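Local structure of type II restriction enzyme MspI (Moraxella sp., 1SA3) at residues K43-L48 with I78-S83; G94-D99 with N197-D202; K153-Q158 with K256-K261. The protein recognises the double-stranded DNA sequence 5'-CCGG-3' and cuts each strand after the first cytosine, leaving specific fragments with terminal 5'-phosphates. All coordinates share one frame; numbering follows the deposited sequence.

Contact 1 (K43-L48 with I78-S83); sequences KDIESL and IDVSSS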
loop_
_atom_site.group_PDB
_atom_site.type_symbol
_atom_site.label_atom_id
_atom_site.label_comp_id
_atom_site.label_asym_id
_atom_site.label_seq_id
_atom_site.Cartn_x
_atom_site.Cartn_y
_atom_site.Cartn_z
ATOM N N LYS E 43 -12.603 13.828 -7.309
ATOM C CA LYS E 43 -12.408 14.429 -8.626
ATOM C C LYS E 43 -12.370 15.950 -8.586
ATOM O O LYS E 43 -11.535 16.572 -9.241
ATOM C CB LYS E 43 -13.521 13.969 -9.575
ATOM C CG LYS E 43 -13.313 14.380 -11.022
ATOM C CD LYS E 43 -14.479 13.913 -11.881
ATOM C CE LYS E 43 -14.155 14.051 -13.359
ATOM N NZ LYS E 43 -12.967 13.225 -13.716
ATOM N N ASP E 44 -13.284 16.538 -7.825
ATOM C CA ASP E 44 -13.363 17.986 -7.688
ATOM C C ASP E 44 -14.061 18.352 -6.390
ATOM O O ASP E 44 -14.591 17.491 -5.692
ATOM C CB ASP E 44 -14.107 18.587 -8.882
ATOM C CG ASP E 44 -15.360 17.814 -9.231
ATOM O OD1 ASP E 44 -15.568 17.556 -10.430
ATOM O OD2 ASP E 44 -16.127 17.466 -8.311
ATOM N N ILE E 45 -14.059 19.636 -6.056
ATOM C CA ILE E 45 -14.684 20.070 -4.824
ATOM C C ILE E 45 -16.177 19.725 -4.806
ATOM O O ILE E 45 -16.734 19.422 -3.756
ATOM C CB ILE E 45 -14.479 21.582 -4.606
ATOM C CG1 ILE E 45 -14.970 21.974 -3.211
ATOM C CG2 ILE E 45 -15.185 22.376 -5.697
ATOM C CD1 ILE E 45 -14.194 21.332 -2.081
ATOM N N GLU E 46 -16.821 19.754 -5.967
ATOM C CA GLU E 46 -18.244 19.413 -6.022
ATOM C C GLU E 46 -18.449 17.952 -5.602
ATOM O O GLU E 46 -19.312 17.645 -4.780
ATOM C CB GLU E 46 -18.798 19.615 -7.437
ATOM C CG GLU E 46 -19.034 21.061 -7.858
ATOM C CD GLU E 46 -17.757 21.873 -7.975
ATOM O OE1 GLU E 46 -16.719 21.305 -8.391
ATOM O OE2 GLU E 46 -17.800 23.085 -7.665
ATOM N N SER E 47 -17.647 17.052 -6.168
ATOM C CA SER E 47 -17.762 15.627 -5.850
ATOM C C SER E 47 -17.476 15.354 -4.380
ATOM O O SER E 47 -18.206 14.624 -3.720
ATOM C CB SER E 47 -16.788 14.807 -6.706
ATOM O OG SER E 47 -17.127 14.862 -8.083
ATOM N N LEU E 48 -16.400 15.936 -3.861
ATOM C CA LEU E 48 -16.051 15.705 -2.468
ATOM C C LEU E 48 -17.145 16.180 -1.520
ATOM O O LEU E 48 -17.505 15.467 -0.584
ATOM C CB LEU E 48 -14.720 16.386 -2.129
ATOM C CG LEU E 48 -14.219 16.165 -0.697
ATOM C CD1 LEU E 48 -14.208 14.680 -0.355
ATOM C CD2 LEU E 48 -12.814 16.750 -0.578
ATOM N N ILE E 78 -10.581 24.085 0.078
ATOM C CA ILE E 78 -11.186 25.009 -0.868
ATOM C C ILE E 78 -11.314 24.395 -2.252
ATOM O O ILE E 78 -12.227 24.727 -3.001
ATOM C CB ILE E 78 -10.364 26.316 -0.974
ATOM C CG1 ILE E 78 -10.244 26.967 0.407
ATOM C CG2 ILE E 78 -11.008 27.265 -1.965
ATOM C CD1 ILE E 78 -11.567 27.201 1.118
ATOM N N ASP E 79 -10.393 23.505 -2.601
ATOM C CA ASP E 79 -10.446 22.856 -3.899
ATOM C C ASP E 79 -9.730 21.520 -3.844
ATOM O O ASP E 79 -8.856 21.302 -3.001
ATOM C CB ASP E 79 -9.814 23.746 -4.969
ATOM C CG ASP E 79 -10.155 23.292 -6.378
ATOM O OD1 ASP E 79 -11.199 22.632 -6.555
ATOM O OD2 ASP E 79 -9.391 23.606 -7.309
ATOM N N VAL E 80 -10.106 20.629 -4.751
ATOM C CA VAL E 80 -9.521 19.300 -4.809
ATOM C C VAL E 80 -9.508 18.810 -6.244
ATOM O O VAL E 80 -10.380 19.163 -7.040
ATOM C CB VAL E 80 -10.344 18.276 -3.989
ATOM C CG1 VAL E 80 -9.555 16.973 -3.840
ATOM C CG2 VAL E 80 -10.707 18.845 -2.633
ATOM N N SER E 81 -8.507 17.999 -6.560
ATOM C CA SER E 81 -8.358 17.390 -7.874
ATOM C C SER E 81 -7.569 16.103 -7.656
ATOM O O SER E 81 -6.877 15.954 -6.645
ATOM C CB SER E 81 -7.602 18.310 -8.830
ATOM O OG SER E 81 -6.263 18.476 -8.425
ATOM N N SER E 82 -7.672 15.175 -8.596
ATOM C CA SER E 82 -6.973 13.903 -8.465
ATOM C C SER E 82 -6.611 13.351 -9.829
ATOM O O SER E 82 -7.194 13.742 -10.840
ATOM C CB SER E 82 -7.859 12.895 -7.730
ATOM O OG SER E 82 -9.046 12.643 -8.465
ATOM N N SER E 83 -5.654 12.434 -9.862
ATOM C CA SER E 83 -5.248 11.848 -11.123
ATOM C C SER E 83 -4.399 10.603 -10.957
ATOM O O SER E 83 -3.725 10.415 -9.939
ATOM C CB SER E 83 -4.461 12.867 -11.948
ATOM O OG SER E 83 -3.159 13.053 -11.418
HETATM O O HOH W 1 -9.479 15.590 -10.763
HETATM O O HOH W 2 -12.828 21.544 -8.171
#

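Contact 2 (G94-D99 with N197-D202); sequences GSPKTD and NILHPD. With NA (sodium ion), chain G.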
loop_
_atom_site.group_PDB
_atom_site.type_symbol
_atom_site.label_atom_id
_atom_site.label_comp_id
_atom_site.label_asym_id
_atom_site.label_seq_id
_atom_site.Cartn_x
_atom_site.Cartn_y
_atom_site.Cartn_z
ATOM N N GLY E 94 13.379 0.673 -8.094
ATOM C CA GLY E 94 12.401 0.402 -9.136
ATOM C C GLY E 94 11.376 1.498 -9.357
ATOM O O GLY E 94 11.579 2.650 -8.974
ATOM N N SER E 95 10.268 1.136 -9.987
ATOM C CA SER E 95 9.202 2.090 -10.264
ATOM C C SER E 95 8.572 2.595 -8.972
ATOM O O SER E 95 8.343 1.828 -8.040
ATOM C CB SER E 95 8.123 1.439 -11.130
ATOM O OG SER E 95 8.666 0.992 -12.358
ATOM N N PRO E 96 8.296 3.906 -8.898
ATOM C CA PRO E 96 7.684 4.485 -7.701
ATOM C C PRO E 96 6.415 3.721 -7.338
ATOM O O PRO E 96 5.708 3.217 -8.222
ATOM C CB PRO E 96 7.387 5.920 -8.132
ATOM C CG PRO E 96 8.523 6.217 -9.053
ATOM C CD PRO E 96 8.592 4.955 -9.890
ATOM N N LYS E 97 6.137 3.652 -6.041
ATOM C CA LYS E 97 4.960 2.960 -5.521
ATOM C C LYS E 97 3.679 3.810 -5.558
ATOM O O LYS E 97 2.644 3.422 -5.009
ATOM C CB LYS E 97 5.197 2.509 -4.078
ATOM C CG LYS E 97 6.369 1.556 -3.910
ATOM C CD LYS E 97 6.064 0.195 -4.514
ATOM C CE LYS E 97 7.235 -0.758 -4.346
ATOM N NZ LYS E 97 7.384 -1.668 -5.516
ATOM N N THR E 98 3.744 4.962 -6.213
ATOM C CA THR E 98 2.590 5.850 -6.275
ATOM C C THR E 98 1.632 5.500 -7.407
ATOM O O THR E 98 1.996 5.567 -8.585
ATOM C CB THR E 98 3.053 7.314 -6.416
ATOM O OG1 THR E 98 3.917 7.636 -5.317
ATOM C CG2 THR E 98 1.863 8.256 -6.404
ATOM N N ASP E 99 0.404 5.131 -7.047
ATOM C CA ASP E 99 -0.605 4.759 -8.033
ATOM C C ASP E 99 -1.424 5.937 -8.522
ATOM O O ASP E 99 -1.927 5.923 -9.646
ATOM C CB ASP E 99 -1.581 3.725 -7.450
ATOM C CG ASP E 99 -0.934 2.381 -7.208
ATOM O OD1 ASP E 99 -0.173 1.933 -8.085
ATOM O OD2 ASP E 99 -1.195 1.763 -6.153
ATOM N N ASN E 197 5.780 14.080 -1.662
ATOM C CA ASN E 197 6.711 13.781 -2.752
ATOM C C ASN E 197 6.033 12.742 -3.642
ATOM O O ASN E 197 5.760 11.634 -3.194
ATOM C CB ASN E 197 8.014 13.207 -2.193
ATOM C CG ASN E 197 9.080 13.023 -3.258
ATOM O OD1 ASN E 197 8.781 12.685 -4.407
ATOM N ND2 ASN E 197 10.333 13.235 -2.878
ATOM N N ILE E 198 5.776 13.089 -4.899
ATOM C CA ILE E 198 5.083 12.168 -5.802
ATOM C C ILE E 198 5.760 10.803 -5.995
ATOM O O ILE E 198 5.100 9.825 -6.352
ATOM C CB ILE E 198 4.834 12.838 -7.175
ATOM C CG1 ILE E 198 3.780 12.047 -7.955
ATOM C CG2 ILE E 198 6.138 12.935 -7.958
ATOM C CD1 ILE E 198 3.268 12.785 -9.186
ATOM N N LEU E 199 7.063 10.723 -5.736
ATOM C CA LEU E 199 7.785 9.459 -5.884
ATOM C C LEU E 199 7.534 8.467 -4.741
ATOM O O LEU E 199 7.879 7.294 -4.855
ATOM C CB LEU E 199 9.295 9.715 -5.972
ATOM C CG LEU E 199 9.756 10.603 -7.132
ATOM C CD1 LEU E 199 11.247 10.876 -7.011
ATOM C CD2 LEU E 199 9.438 9.912 -8.452
ATOM N N HIS E 200 6.949 8.939 -3.645
ATOM C CA HIS E 200 6.689 8.083 -2.478
ATOM C C HIS E 200 5.270 8.272 -1.938
ATOM O O HIS E 200 4.908 9.365 -1.500
ATOM C CB HIS E 200 7.700 8.411 -1.372
ATOM C CG HIS E 200 9.119 8.390 -1.840
ATOM N ND1 HIS E 200 9.762 7.228 -2.213
ATOM C CD2 HIS E 200 9.996 9.398 -2.071
ATOM C CE1 HIS E 200 10.970 7.521 -2.658
ATOM N NE2 HIS E 200 11.137 8.830 -2.584
ATOM N N PRO E 201 4.458 7.202 -1.938
ATOM C CA PRO E 201 3.075 7.286 -1.438
ATOM C C PRO E 201 3.029 7.723 0.025
ATOM O O PRO E 201 3.869 7.297 0.826
ATOM C CB PRO E 201 2.549 5.855 -1.596
ATOM C CG PRO E 201 3.450 5.241 -2.616
ATOM C CD PRO E 201 4.797 5.819 -2.317
ATOM N N ASP E 202 2.045 8.559 0.363
ATOM C CA ASP E 202 1.854 9.048 1.723
ATOM C C ASP E 202 0.751 8.285 2.447
ATOM O O ASP E 202 0.705 8.257 3.681
ATOM C CB ASP E 202 1.482 10.537 1.724
ATOM C CG ASP E 202 2.664 11.435 1.428
ATOM O OD1 ASP E 202 3.812 10.950 1.518
ATOM O OD2 ASP E 202 2.445 12.626 1.117
HETATM NA NA NA G . -2.546 3.904 -11.280
HETATM O O HOH W 3 7.752 4.749 -4.226
HETATM O O HOH W 4 -1.768 1.812 -10.394
HETATM O O HOH W 5 -0.356 4.134 -11.901
#

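Contact 3 (K153-Q158 with K256-K261); sequences KHQNDQ and KKMQFK. With nucleotides of chain A.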
loop_
_atom_site.group_PDB
_atom_site.type_symbol
_atom_site.label_atom_id
_atom_site.label_comp_id
_atom_site.label_asym_id
_atom_site.label_seq_id
_atom_site.Cartn_x
_atom_site.Cartn_y
_atom_site.Cartn_z
ATOM N N LYS E 153 19.860 -15.709 2.723
ATOM C CA LYS E 153 19.540 -17.122 2.881
ATOM C C LYS E 153 18.044 -17.312 2.674
ATOM O O LYS E 153 17.614 -18.271 2.035
ATOM C CB LYS E 153 19.916 -17.625 4.277
ATOM C CG LYS E 153 19.533 -19.086 4.511
ATOM C CD LYS E 153 19.938 -19.575 5.897
ATOM C CE LYS E 153 19.516 -21.026 6.129
ATOM N NZ LYS E 153 20.055 -21.949 5.078
ATOM N N HIS E 154 17.261 -16.392 3.229
ATOM C CA HIS E 154 15.808 -16.445 3.102
ATOM C C HIS E 154 15.446 -16.322 1.622
ATOM O O HIS E 154 14.594 -17.052 1.113
ATOM C CB HIS E 154 15.173 -15.302 3.891
ATOM C CG HIS E 154 13.727 -15.522 4.217
ATOM N ND1 HIS E 154 12.752 -15.613 3.249
ATOM C CD2 HIS E 154 13.098 -15.688 5.405
ATOM C CE1 HIS E 154 11.583 -15.828 3.827
ATOM N NE2 HIS E 154 11.766 -15.877 5.135
ATOM N N GLN E 155 16.101 -15.394 0.929
ATOM C CA GLN E 155 15.836 -15.207 -0.490
ATOM C C GLN E 155 16.160 -16.480 -1.259
ATOM O O GLN E 155 15.350 -16.957 -2.055
ATOM C CB GLN E 155 16.663 -14.040 -1.037
ATOM C CG GLN E 155 16.651 -13.902 -2.561
ATOM C CD GLN E 155 17.219 -12.563 -3.032
ATOM O OE1 GLN E 155 16.640 -11.503 -2.775
ATOM N NE2 GLN E 155 18.357 -12.608 -3.719
ATOM N N ASN E 156 17.335 -17.049 -1.016
ATOM C CA ASN E 156 17.717 -18.261 -1.727
ATOM C C ASN E 156 16.862 -19.483 -1.438
ATOM O O ASN E 156 16.605 -20.278 -2.338
ATOM C CB ASN E 156 19.187 -18.597 -1.459
ATOM C CG ASN E 156 20.127 -17.687 -2.213
ATOM O OD1 ASN E 156 19.868 -17.328 -3.365
ATOM N ND2 ASN E 156 21.229 -17.314 -1.576
ATOM N N ASP E 157 16.433 -19.644 -0.189
ATOM C CA ASP E 157 15.618 -20.792 0.190
ATOM C C ASP E 157 14.142 -20.595 -0.165
ATOM O O ASP E 157 13.386 -21.560 -0.264
ATOM C CB ASP E 157 15.738 -21.064 1.697
ATOM C CG ASP E 157 17.125 -21.549 2.105
ATOM O OD1 ASP E 157 17.917 -21.928 1.223
ATOM O OD2 ASP E 157 17.413 -21.564 3.318
ATOM N N GLN E 158 13.755 -19.336 -0.351
ATOM C CA GLN E 158 12.386 -18.941 -0.676
ATOM C C GLN E 158 11.444 -19.054 0.520
ATOM O O GLN E 158 10.227 -19.016 0.381
ATOM C CB GLN E 158 11.864 -19.729 -1.892
ATOM C CG GLN E 158 12.638 -19.386 -3.175
ATOM C CD GLN E 158 11.983 -19.895 -4.453
ATOM O OE1 GLN E 158 11.433 -20.993 -4.493
ATOM N NE2 GLN E 158 12.067 -19.105 -5.509
ATOM N N LYS E 256 16.241 -16.061 -7.764
ATOM C CA LYS E 256 15.643 -16.162 -6.441
ATOM C C LYS E 256 15.372 -14.708 -6.068
ATOM O O LYS E 256 16.233 -13.849 -6.256
ATOM C CB LYS E 256 16.632 -16.784 -5.461
ATOM C CG LYS E 256 17.020 -18.203 -5.813
ATOM C CD LYS E 256 15.815 -19.131 -5.776
ATOM C CE LYS E 256 16.240 -20.570 -6.023
ATOM N NZ LYS E 256 15.097 -21.509 -5.990
ATOM N N LYS E 257 14.182 -14.422 -5.554
ATOM C CA LYS E 257 13.842 -13.045 -5.225
ATOM C C LYS E 257 12.818 -12.983 -4.099
ATOM O O LYS E 257 11.923 -13.822 -4.000
ATOM C CB LYS E 257 13.318 -12.355 -6.487
ATOM C CG LYS E 257 13.062 -10.855 -6.365
ATOM C CD LYS E 257 12.669 -10.269 -7.717
ATOM C CE LYS E 257 12.395 -8.769 -7.634
ATOM N NZ LYS E 257 11.836 -8.243 -8.921
ATOM N N MET E 258 12.935 -11.978 -3.247
ATOM C CA MET E 258 12.012 -11.861 -2.126
ATOM C C MET E 258 10.712 -11.111 -2.430
ATOM O O MET E 258 10.673 -10.233 -3.288
ATOM C CB MET E 258 12.708 -11.174 -0.957
ATOM C CG MET E 258 14.032 -11.809 -0.580
ATOM S SD MET E 258 14.726 -11.034 0.877
ATOM C CE MET E 258 13.869 -11.978 2.158
ATOM N N GLN E 259 9.657 -11.483 -1.713
ATOM C CA GLN E 259 8.360 -10.828 -1.829
ATOM C C GLN E 259 7.878 -10.564 -0.415
ATOM O O GLN E 259 8.103 -11.376 0.486
ATOM C CB GLN E 259 7.324 -11.702 -2.527
ATOM C CG GLN E 259 6.032 -10.933 -2.825
ATOM C CD GLN E 259 4.858 -11.848 -3.170
ATOM O OE1 GLN E 259 4.464 -12.691 -2.364
ATOM N NE2 GLN E 259 4.291 -11.674 -4.361
ATOM N N PHE E 260 7.228 -9.424 -0.221
ATOM C CA PHE E 260 6.697 -9.075 1.086
ATOM C C PHE E 260 5.217 -8.786 0.993
ATOM O O PHE E 260 4.763 -8.115 0.064
ATOM C CB PHE E 260 7.422 -7.852 1.656
ATOM C CG PHE E 260 8.894 -8.053 1.790
ATOM C CD1 PHE E 260 9.750 -7.723 0.742
ATOM C CD2 PHE E 260 9.420 -8.651 2.931
ATOM C CE1 PHE E 260 11.119 -7.998 0.831
ATOM C CE2 PHE E 260 10.784 -8.927 3.026
ATOM C CZ PHE E 260 11.630 -8.603 1.980
ATOM N N LYS E 261 4.466 -9.322 1.949
ATOM C CA LYS E 261 3.036 -9.091 2.009
ATOM C C LYS E 261 2.811 -8.247 3.247
ATOM O O LYS E 261 3.521 -8.398 4.244
ATOM C CB LYS E 261 2.265 -10.412 2.100
ATOM C CG LYS E 261 2.520 -11.361 0.914
ATOM C CD LYS E 261 1.451 -12.443 0.826
ATOM C CE LYS E 261 1.796 -13.522 -0.195
ATOM N NZ LYS E 261 1.823 -13.082 -1.633
ATOM P P DG A 6 -3.813 -5.671 -6.260
ATOM O OP1 DG A 6 -4.948 -4.728 -6.073
ATOM O OP2 DG A 6 -2.723 -5.713 -5.244
ATOM O "O5'" DG A 6 -4.352 -7.153 -6.442
ATOM C "C5'" DG A 6 -4.040 -8.173 -5.502
ATOM C "C4'" DG A 6 -4.460 -9.514 -6.051
ATOM O "O4'" DG A 6 -3.363 -9.968 -6.885
ATOM C "C3'" DG A 6 -4.612 -10.574 -4.965
ATOM O "O3'" DG A 6 -5.955 -10.892 -4.649
ATOM C "C2'" DG A 6 -3.935 -11.812 -5.519
ATOM C "C1'" DG A 6 -3.092 -11.349 -6.693
ATOM N N9 DG A 6 -1.706 -11.493 -6.252
ATOM C C8 DG A 6 -0.870 -10.514 -5.763
ATOM N N7 DG A 6 0.260 -10.991 -5.296
ATOM C C5 DG A 6 0.177 -12.359 -5.524
ATOM C C6 DG A 6 1.102 -13.407 -5.220
ATOM O O6 DG A 6 2.204 -13.325 -4.660
ATOM N N1 DG A 6 0.620 -14.650 -5.629
ATOM C C2 DG A 6 -0.600 -14.864 -6.243
ATOM N N2 DG A 6 -0.899 -16.144 -6.557
ATOM N N3 DG A 6 -1.467 -13.899 -6.525
ATOM C C4 DG A 6 -1.017 -12.683 -6.141
ATOM P P DG A 7 -6.269 -11.553 -3.220
ATOM O OP1 DG A 7 -7.718 -11.374 -2.981
ATOM O OP2 DG A 7 -5.293 -11.080 -2.208
ATOM O "O5'" DG A 7 -5.971 -13.090 -3.475
ATOM C "C5'" DG A 7 -6.504 -13.733 -4.626
ATOM C "C4'" DG A 7 -6.210 -15.212 -4.576
ATOM O "O4'" DG A 7 -4.785 -15.421 -4.745
ATOM C "C3'" DG A 7 -6.592 -15.868 -3.249
ATOM O "O3'" DG A 7 -7.186 -17.142 -3.485
ATOM C "C2'" DG A 7 -5.263 -16.042 -2.541
ATOM C "C1'" DG A 7 -4.300 -16.245 -3.700
ATOM N N9 DG A 7 -2.939 -15.828 -3.382
ATOM C C8 DG A 7 -2.490 -14.549 -3.160
ATOM N N7 DG A 7 -1.232 -14.500 -2.817
ATOM C C5 DG A 7 -0.818 -15.825 -2.829
ATOM C C6 DG A 7 0.452 -16.405 -2.531
ATOM O O6 DG A 7 1.503 -15.839 -2.182
ATOM N N1 DG A 7 0.424 -17.792 -2.667
ATOM C C2 DG A 7 -0.679 -18.530 -3.041
ATOM N N2 DG A 7 -0.509 -19.857 -3.121
ATOM N N3 DG A 7 -1.859 -18.004 -3.319
ATOM C C4 DG A 7 -1.858 -16.658 -3.192
ATOM P P DC A 3 12.940 -7.760 -12.395
ATOM O OP1 DC A 3 13.840 -6.606 -12.176
ATOM O OP2 DC A 3 13.083 -8.976 -11.556
ATOM O "O5'" DC A 3 11.450 -7.226 -12.278
ATOM C "C5'" DC A 3 11.019 -6.174 -13.131
ATOM C "C4'" DC A 3 9.562 -5.865 -12.899
ATOM O "O4'" DC A 3 8.726 -6.874 -13.513
ATOM C "C3'" DC A 3 9.127 -5.755 -11.437
ATOM O "O3'" DC A 3 8.427 -4.524 -11.286
ATOM C "C2'" DC A 3 8.227 -6.971 -11.232
ATOM C "C1'" DC A 3 7.682 -7.248 -12.634
ATOM N N1 DC A 3 7.346 -8.656 -12.939
ATOM C C2 DC A 3 6.095 -8.958 -13.524
ATOM O O2 DC A 3 5.285 -8.045 -13.729
ATOM N N3 DC A 3 5.812 -10.240 -13.850
ATOM C C4 DC A 3 6.707 -11.201 -13.614
ATOM N N4 DC A 3 6.388 -12.449 -13.960
ATOM C C5 DC A 3 7.972 -10.926 -13.009
ATOM C C6 DC A 3 8.242 -9.655 -12.685
HETATM O O HOH W 6 12.885 -15.820 -2.079
HETATM O O HOH W 7 12.244 -16.312 -6.070
#

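Contact 1 (K43-L48 with I78-S83)
Ile45, in the first turn of helix 45-51, leans against the carbonyl of Ile78 and the carboxylate of Asp79 on edge strand 77-84. Start at its CB, which lies 4.0 Å from Asp79 OD1. One step out, CG1 stands anti to the backbone N (chi1 -172°), and this turns the longer branch toward the strand, where CG1 comes to 3.9 Å from Ile78 O. The tip, CD1, stays beside that same carbonyl oxygen and looks along the strand to Val80 CG2, while the short branch CG2 keeps near Asp79 OD1. Further along the helix, Leu48 CD2 meets Val80 CG2 at 3.6 Å, the two side chains crossing at about a right angle; Val80 also rests on Ile102 and Phe104 of the neighbouring strand.

The backbones approach without a direct N-H...O bond. Instead, Asp44 CA points its hydrogen at Val80 O, and Ser81 CA does the same toward Lys43 O with an almost straight angle of 176°. Two waters fill in the conventional bonds. One donates to Lys43 O and accepts from Ser82 N; the other accepts from Ile45 N and donates to Asp79 OD1 at 2.5 Å. Asp44 is the N-cap of the helix: its OD2 takes Ser47 N at 2.7 Å, nearly along the C-O axis, and Ser47 OG from above the carboxylate plane. Ser82 OG bonds back to Leu39 O.

Ile78 and Asp79 face Thr105 of strand 100-106, a classic beta bulge in strand 77-84. The helix start is fastened to the outer strand of the central sheet by an aliphatic patch, CA-H...O contacts and water bridges. Val80 N, buried, has no partner in the model, and the carboxylates of Asp44 and Asp79, near the first turn, would probably interact favourably with the helix dipole.

Contact 2 (G94-D99 with N197-D202)
Pro96 and Thr98 face Leu199 and Pro201 across two irregular loops, with CA separations of 5.3 Å for Pro96 to Leu199 and 5.1 Å for Thr98 to Pro201. Residues 197-200 form a type I beta turn, and Asn197 OD1 adds an Asx turn by accepting from Leu199 N. The direct bond between the loops comes from Thr98: OG1 sits anti to its own carbonyl carbon (chi1 -57°) and donates to Ile198 O at 2.7 Å, reaching it from above the carbonyl plane. A water accepts from Lys97 N and donates to Leu199 O, making a second link.

Each proline packs on an aliphatic partner. Pro96 CG lies 3.9 Å from Leu199 CD2, the two side chains side by side and pointing the same way, while Pro201 CG packs on Lys97 CB at 3.6 Å. Lys97 O accepts a hydrogen bond from Asn117 ND2.

Next along the chain, Asp99 O binds the sodium ion at 2.7 Å, with Glu35 and Asp84 completing the protein ligands. Two waters are also bound, one donating to Asp99 OD1. Thr98's hydroxyl bond thus ties the residue before a metal ligand to the 197-202 loop and probably helps to position it, consistent with a second-shell role.

Contact 3 (K153-Q158 with K256-K261)
The DNA-reading strand 258-261, middle strand of a small antiparallel sheet, meets the C-terminal end of helix 146-157 here. Gln155 lies at the centre of the junction. Its extended chain runs over the backbone at Lys256, with CG 3.7 Å from Lys256 O, and its CB packs on Met258 CG at 3.5 Å as the two side chains cross at about a right angle. The amide is held from outside: OE1 accepts from Val133 N and NE2 donates to Asp132. Met258 bends at chi3 (85°), which carries CE to within 4.0 Å of His154 ND1, obliquely to the ring.

Toward the surface, Lys256 bends at chi2 (-62°) and lays its aliphatic chain across the helix end, CD lying 3.7 Å from Asn156 O and beside the Gln158 amide. Gln158 has left the helix with positive phi; its NE2 donates to a water that also accepts from Lys257 N. Another water sits between Gln155 O and Lys257 O.

Side chains of 256-261 turned away from the helix serve the DNA. Lys257 reaches out fully extended, and its NZ grips OP2 of DC3 in chain A at 3.0 Å while also forming a salt bridge with Glu130. Further along, the strand reads guanine oxygens of the recognition sequence. Lys261 NZ donates to O6 of DG7 in chain A and, from above the amide plane, to Gln259 OE1, which helps hold that amide in place. With OE1 so engaged, Gln259 NE2 donates to O6 of DG6 in chain A at 2.7 Å, with an angle of 165° at the hydrogen.

Overall arrangement
Contact 2 lies nearest the middle of the chain, about 10 Å from its centre, whereas contacts 1 and 3 sit about 22 and 20 Å out, on opposite sides of it; all are partly buried. Contacts 1 and 2 both serve the five-stranded mixed sheet, one at its outer strand and the other at loops leading into inner strands 100-106 and 203-210. Contact 3 belongs to the separate three-stranded sheet. Water bridges recur throughout, but a direct hydrogen bond between segments occurs only in contact 2. At its nearest atom contact 1 is about 13 Å from the DNA and contact 2, which carries a sodium ligand, about 4 Å; contact 3 hydrogen-bonds to bases and a phosphate.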